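Local structure of periplasmic binding protein (Thermotoga lettingae TMO, 4RY8) at residues E26-E31 with T233-Q238; V142-F147 with D206-G211. The protein binds 5-methylthioribose between two lobes and probably serves as the periplasmic solute-binding component of a transporter for this sugar. One frame throughout, in Å; residues are numbered along the deposited sequence.

Contact 1: residues E26-E31 with T233-Q238; sequences EGSFFE and TTEDIQ. With SR1 (5-S-methyl-5-thio-alpha-D-ribofuranose), chain G.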
# COMPACT_ATOMS: atom_id res chain seq x y z
N GLU C 26 11.94 -24.80 0.46
CA GLU C 26 10.86 -25.60 -0.11
C GLU C 26 9.95 -24.83 -1.09
O GLU C 26 9.61 -23.71 -0.87
CB GLU C 26 10.00 -26.25 0.99
CG GLU C 26 9.11 -25.34 1.80
CD GLU C 26 8.19 -26.13 2.72
OE1 GLU C 26 7.40 -26.99 2.23
OE2 GLU C 26 8.24 -25.90 3.93
N GLY C 27 9.56 -25.47 -2.18
CA GLY C 27 8.58 -24.89 -3.09
C GLY C 27 9.20 -24.07 -4.21
O GLY C 27 10.34 -23.58 -4.08
N SER C 28 8.44 -23.91 -5.30
CA SER C 28 8.92 -23.24 -6.51
C SER C 28 9.35 -21.76 -6.35
O SER C 28 10.34 -21.34 -6.95
CB SER C 28 7.89 -23.42 -7.67
OG SER C 28 8.28 -22.60 -8.76
N PHE C 29 8.65 -20.95 -5.57
CA PHE C 29 9.14 -19.60 -5.27
C PHE C 29 10.63 -19.61 -4.92
O PHE C 29 11.42 -18.88 -5.50
CB PHE C 29 8.35 -18.92 -4.14
CG PHE C 29 8.93 -17.59 -3.72
CD1 PHE C 29 10.04 -17.51 -2.86
CD2 PHE C 29 8.42 -16.43 -4.22
CE1 PHE C 29 10.60 -16.28 -2.52
CE2 PHE C 29 8.96 -15.21 -3.90
CZ PHE C 29 10.05 -15.13 -3.04
N PHE C 30 10.99 -20.45 -3.97
CA PHE C 30 12.33 -20.46 -3.44
C PHE C 30 13.29 -21.12 -4.44
O PHE C 30 14.44 -20.68 -4.56
CB PHE C 30 12.34 -21.17 -2.08
CG PHE C 30 11.82 -20.31 -0.96
CD1 PHE C 30 12.54 -19.18 -0.58
CD2 PHE C 30 10.67 -20.63 -0.27
CE1 PHE C 30 12.07 -18.35 0.45
CE2 PHE C 30 10.21 -19.83 0.75
CZ PHE C 30 10.92 -18.69 1.13
N GLU C 31 12.82 -22.10 -5.20
CA GLU C 31 13.68 -22.74 -6.21
C GLU C 31 14.00 -21.76 -7.32
O GLU C 31 15.09 -21.75 -7.87
CB GLU C 31 13.02 -23.99 -6.80
CG GLU C 31 12.70 -25.08 -5.76
CD GLU C 31 11.71 -26.13 -6.26
OE1 GLU C 31 11.50 -26.25 -7.47
OE2 GLU C 31 11.15 -26.86 -5.43
N THR C 233 4.14 -18.23 -9.51
CA THR C 233 5.08 -19.08 -10.24
C THR C 233 4.29 -19.69 -11.40
O THR C 233 3.08 -19.51 -11.48
CB THR C 233 5.65 -20.23 -9.39
OG1 THR C 233 4.59 -21.13 -9.06
CG2 THR C 233 6.30 -19.73 -8.10
N THR C 234 4.97 -20.43 -12.27
CA THR C 234 4.27 -21.18 -13.32
C THR C 234 3.33 -22.23 -12.71
O THR C 234 2.18 -22.36 -13.14
CB THR C 234 5.26 -21.80 -14.30
OG1 THR C 234 5.88 -20.73 -15.02
CG2 THR C 234 4.56 -22.74 -15.27
N GLU C 235 3.78 -22.93 -11.68
CA GLU C 235 2.90 -23.84 -10.94
C GLU C 235 1.62 -23.13 -10.46
O GLU C 235 0.52 -23.64 -10.65
CB GLU C 235 3.63 -24.47 -9.76
CG GLU C 235 4.56 -25.60 -10.18
CD GLU C 235 5.46 -26.07 -9.07
OE1 GLU C 235 5.29 -25.65 -7.88
OE2 GLU C 235 6.35 -26.88 -9.39
N ASP C 236 1.79 -21.98 -9.82
CA ASP C 236 0.65 -21.18 -9.41
C ASP C 236 -0.27 -20.81 -10.54
O ASP C 236 -1.48 -21.01 -10.48
CB ASP C 236 1.16 -19.90 -8.77
CG ASP C 236 1.91 -20.17 -7.44
OD1 ASP C 236 1.79 -21.31 -6.94
OD2 ASP C 236 2.61 -19.26 -6.95
N ILE C 237 0.31 -20.22 -11.58
CA ILE C 237 -0.45 -19.94 -12.84
C ILE C 237 -1.30 -21.12 -13.33
O ILE C 237 -2.53 -20.97 -13.59
CB ILE C 237 0.51 -19.42 -13.93
CG1 ILE C 237 0.98 -18.00 -13.54
CG2 ILE C 237 -0.16 -19.44 -15.30
CD1 ILE C 237 2.23 -17.52 -14.27
N GLN C 238 -0.66 -22.30 -13.45
CA GLN C 238 -1.32 -23.51 -13.97
C GLN C 238 -2.48 -23.86 -13.09
O GLN C 238 -3.55 -24.22 -13.56
CB GLN C 238 -0.39 -24.73 -13.94
CG GLN C 238 0.73 -24.71 -14.94
CD GLN C 238 1.87 -25.63 -14.54
OE1 GLN C 238 1.86 -26.31 -13.50
NE2 GLN C 238 2.88 -25.67 -15.38
CS SR1 G . 8.16 -19.06 4.87
S SR1 G . 8.32 -17.35 4.39
C5 SR1 G . 7.58 -17.59 2.76
C4 SR1 G . 7.53 -16.28 1.98
O4 SR1 G . 8.85 -15.83 1.89
C1 SR1 G . 9.15 -15.31 0.58
O1 SR1 G . 9.42 -13.96 0.73
C2 SR1 G . 7.94 -15.51 -0.33
O2 SR1 G . 7.25 -14.32 -0.80
C3 SR1 G . 7.05 -16.38 0.53
O3 SR1 G . 5.69 -15.96 0.43
O HOH W 1 6.92 -23.09 -11.00
O HOH W 2 6.77 -26.06 -5.86
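The CA atoms of Phe-29 and Thr-233 are the nearest pair across the two segments, 6.4 Å apart, where the first turns of helices 28-44 and 234-240 meet. Ser-28 and Thr-233 carry the direct packing. Ser-28 OG lies against the methyl group of Thr-233, with OG to CG2 at 3.5 Å. The same methyl also nears the backbone of the next residue, with Thr-233 CG2 3.7 Å from Phe-29 N. With OG1 between the backbone N and the carbonyl carbon (chi1 66°), the methyl stands anti to the carbonyl carbon and faces Ser-28. OG1 there caps its own helix, accepting an almost straight bond from Asp-236 N at 3.0 Å (175°). Thr-233 is thus an N-cap on one branch and a packing surface on the other.

The polar link runs through water. Ser-28 OG binds one water at 2.7 Å, and Glu-235 N donates to the same water. A second water accepts from Ser-28 N at 2.8 Å and donates to Glu-235 OE1. The extended Glu-235 chain brings that oxygen to 3.4 Å from Ser-28 CB. Two water bridges therefore join the two helix starts.

Phe-29 turns to the sugar instead. One face of its ring covers the ligand, with SR1 C2 offset toward the rim. Its CD1 edge sits over the centre of the Phe-30 ring, and Phe-30 CZ lies near the ring oxygen of the sugar, 3.6 Å from SR1 O4. His-79, Gln-116 and Asp-231 are among the residues that hydrogen-bond the sugar.

Helix 28-44 follows strand 17-22 of one sheet, and helix 234-240 follows strand 226-230 of the other. The contact thus spans the cleft between the lobes, beside Asp-206 at the start of helix 206-219, consistent with a closed, ligand-bound state.

Contact 2: residues V142-F147 with D206-G211; sequences VNVGGF and DEFAKG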
# COMPACT_ATOMS: atom_id res chain seq x y z
N VAL C 142 -4.51 -18.25 6.32
CA VAL C 142 -3.41 -19.22 6.36
C VAL C 142 -2.08 -18.47 6.40
O VAL C 142 -1.63 -17.83 5.41
CB VAL C 142 -3.42 -20.18 5.21
CG1 VAL C 142 -2.54 -21.37 5.55
CG2 VAL C 142 -4.84 -20.60 4.83
N ASN C 143 -1.50 -18.49 7.59
CA ASN C 143 -0.25 -17.80 7.85
C ASN C 143 0.23 -18.21 9.20
O ASN C 143 -0.54 -18.80 9.97
CB ASN C 143 -0.47 -16.27 7.82
CG ASN C 143 0.81 -15.49 7.67
OD1 ASN C 143 1.86 -16.01 7.25
ND2 ASN C 143 0.74 -14.22 7.98
N VAL C 144 1.51 -17.93 9.45
CA VAL C 144 2.18 -18.30 10.71
C VAL C 144 3.17 -17.22 11.10
O VAL C 144 3.74 -16.55 10.24
CB VAL C 144 2.96 -19.63 10.54
CG1 VAL C 144 2.18 -20.60 9.68
CG2 VAL C 144 4.32 -19.44 9.90
N GLY C 145 3.40 -17.05 12.41
CA GLY C 145 4.36 -16.08 12.91
C GLY C 145 5.79 -16.56 12.82
O GLY C 145 6.06 -17.69 12.43
N GLY C 146 6.73 -15.64 13.06
CA GLY C 146 8.15 -15.97 13.05
C GLY C 146 8.89 -15.84 11.73
O GLY C 146 10.06 -16.18 11.62
N PHE C 147 8.21 -15.35 10.71
CA PHE C 147 8.86 -15.07 9.43
C PHE C 147 8.64 -13.61 9.02
O PHE C 147 7.48 -13.17 8.89
CB PHE C 147 8.31 -16.00 8.36
CG PHE C 147 8.74 -17.44 8.53
CD1 PHE C 147 9.99 -17.87 8.07
CD2 PHE C 147 7.91 -18.35 9.14
CE1 PHE C 147 10.39 -19.17 8.24
CE2 PHE C 147 8.30 -19.66 9.30
CZ PHE C 147 9.54 -20.08 8.86
N ASP C 206 2.52 -18.84 -1.46
CA ASP C 206 1.87 -19.71 -2.41
C ASP C 206 1.83 -21.20 -2.03
O ASP C 206 0.94 -21.91 -2.46
CB ASP C 206 2.33 -19.52 -3.92
CG ASP C 206 3.82 -19.82 -4.15
OD1 ASP C 206 4.58 -20.10 -3.21
OD2 ASP C 206 4.25 -19.80 -5.35
N GLU C 207 2.77 -21.67 -1.21
CA GLU C 207 2.72 -23.07 -0.72
C GLU C 207 1.52 -23.34 0.22
O GLU C 207 0.91 -24.42 0.17
CB GLU C 207 4.05 -23.45 -0.06
CG GLU C 207 5.21 -23.52 -1.02
CD GLU C 207 5.02 -24.55 -2.12
OE1 GLU C 207 4.70 -25.73 -1.82
OE2 GLU C 207 5.20 -24.20 -3.29
N PHE C 208 1.15 -22.35 1.00
CA PHE C 208 -0.06 -22.44 1.83
C PHE C 208 -1.28 -22.46 0.88
O PHE C 208 -2.18 -23.28 1.00
CB PHE C 208 -0.21 -21.21 2.72
CG PHE C 208 0.76 -21.09 3.89
CD1 PHE C 208 1.20 -22.19 4.64
CD2 PHE C 208 1.09 -19.83 4.33
CE1 PHE C 208 2.06 -21.99 5.71
CE2 PHE C 208 1.93 -19.63 5.40
CZ PHE C 208 2.39 -20.71 6.10
N ALA C 209 -1.29 -21.55 -0.08
CA ALA C 209 -2.41 -21.44 -1.03
C ALA C 209 -2.65 -22.76 -1.79
O ALA C 209 -3.77 -23.21 -1.91
CB ALA C 209 -2.16 -20.29 -2.02
N LYS C 210 -1.58 -23.39 -2.26
CA LYS C 210 -1.66 -24.61 -3.07
C LYS C 210 -2.33 -25.70 -2.28
O LYS C 210 -3.22 -26.36 -2.75
CB LYS C 210 -0.26 -25.07 -3.50
CG LYS C 210 0.56 -23.97 -4.19
CD LYS C 210 0.81 -24.18 -5.65
CE LYS C 210 2.01 -25.07 -5.87
NZ LYS C 210 3.29 -24.65 -5.25
N GLY C 211 -1.94 -25.85 -1.02
CA GLY C 211 -2.62 -26.81 -0.16
C GLY C 211 -4.07 -26.54 0.01
O GLY C 211 -4.89 -27.47 -0.07
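Val-142 and Phe-208 form the main apolar contact. The two side chains run alongside each other, pointing opposite ways, and Val-142 CG1 comes within 3.7 Å of Phe-208 CB. That methyl stands anti to the backbone N (chi1 -162°), which turns it onto the root of the ring. At the far end of the ring, Val-144 CG1 meets Phe-208 CZ at 3.6 Å.

Between these ends the ring lies against backbone. Phe-208 CD2 is 3.5 Å from Val-142 O, and CE2 is 3.8 Å from Asn-143 CA. The Asn-143 amide is steeply inclined to the ring plane, at 69°. With an alanine at Phe-208, the CG1 methyls of Val-142 and Val-144 would probably lose the ring they pack on, leaving a gap between helix and loop.

Polar bonds stay within each segment or run to other parts. Asn-143 OD1 accepts a weak bond from Val-144 N, while ND2 donates to Tyr-141 OH and Leu-150 O. The amide therefore ties the loop to the start of helix 148-163. On the helix, Lys-210 NZ makes a salt bridge with Glu-207 OE2 at 2.8 Å.

Trp-205 meets the Phe-208 ring edge to face. The end of strand 137-142 and the loop after it thus pack on the helix that follows the neighbouring parallel strand 200-203. Phe-147, at the N-cap of helix 148-163, touches the sugar. Such strand-to-helix loops line the ligand cleft of the periplasmic binding protein fold.

How the contacts relate
The centres of contacts 1 and 2 lie about 14 Å apart. Along the chain the order is 26-31, 142-147, 206-211, 233-238, so both segments of contact 2 fall between those of contact 1. Three of these segments follow strands 137-142, 200-203 and 226-230 of one sheet, whereas 26-31 follows strand 17-22 of the other. Contact 2 is thus internal to one lobe, and contact 1 joins the lobes. They meet directly at helices 206-219 and 234-240, where Asp-206 OD2 and Asp-236 OD2 are 2.4 Å apart. Contact 1 brings Phe-29 and Phe-30 from one lobe and contact 2 brings Phe-147 from the other, so the sugar is held between the lobes, as in ligand-bound periplasmic binding proteins.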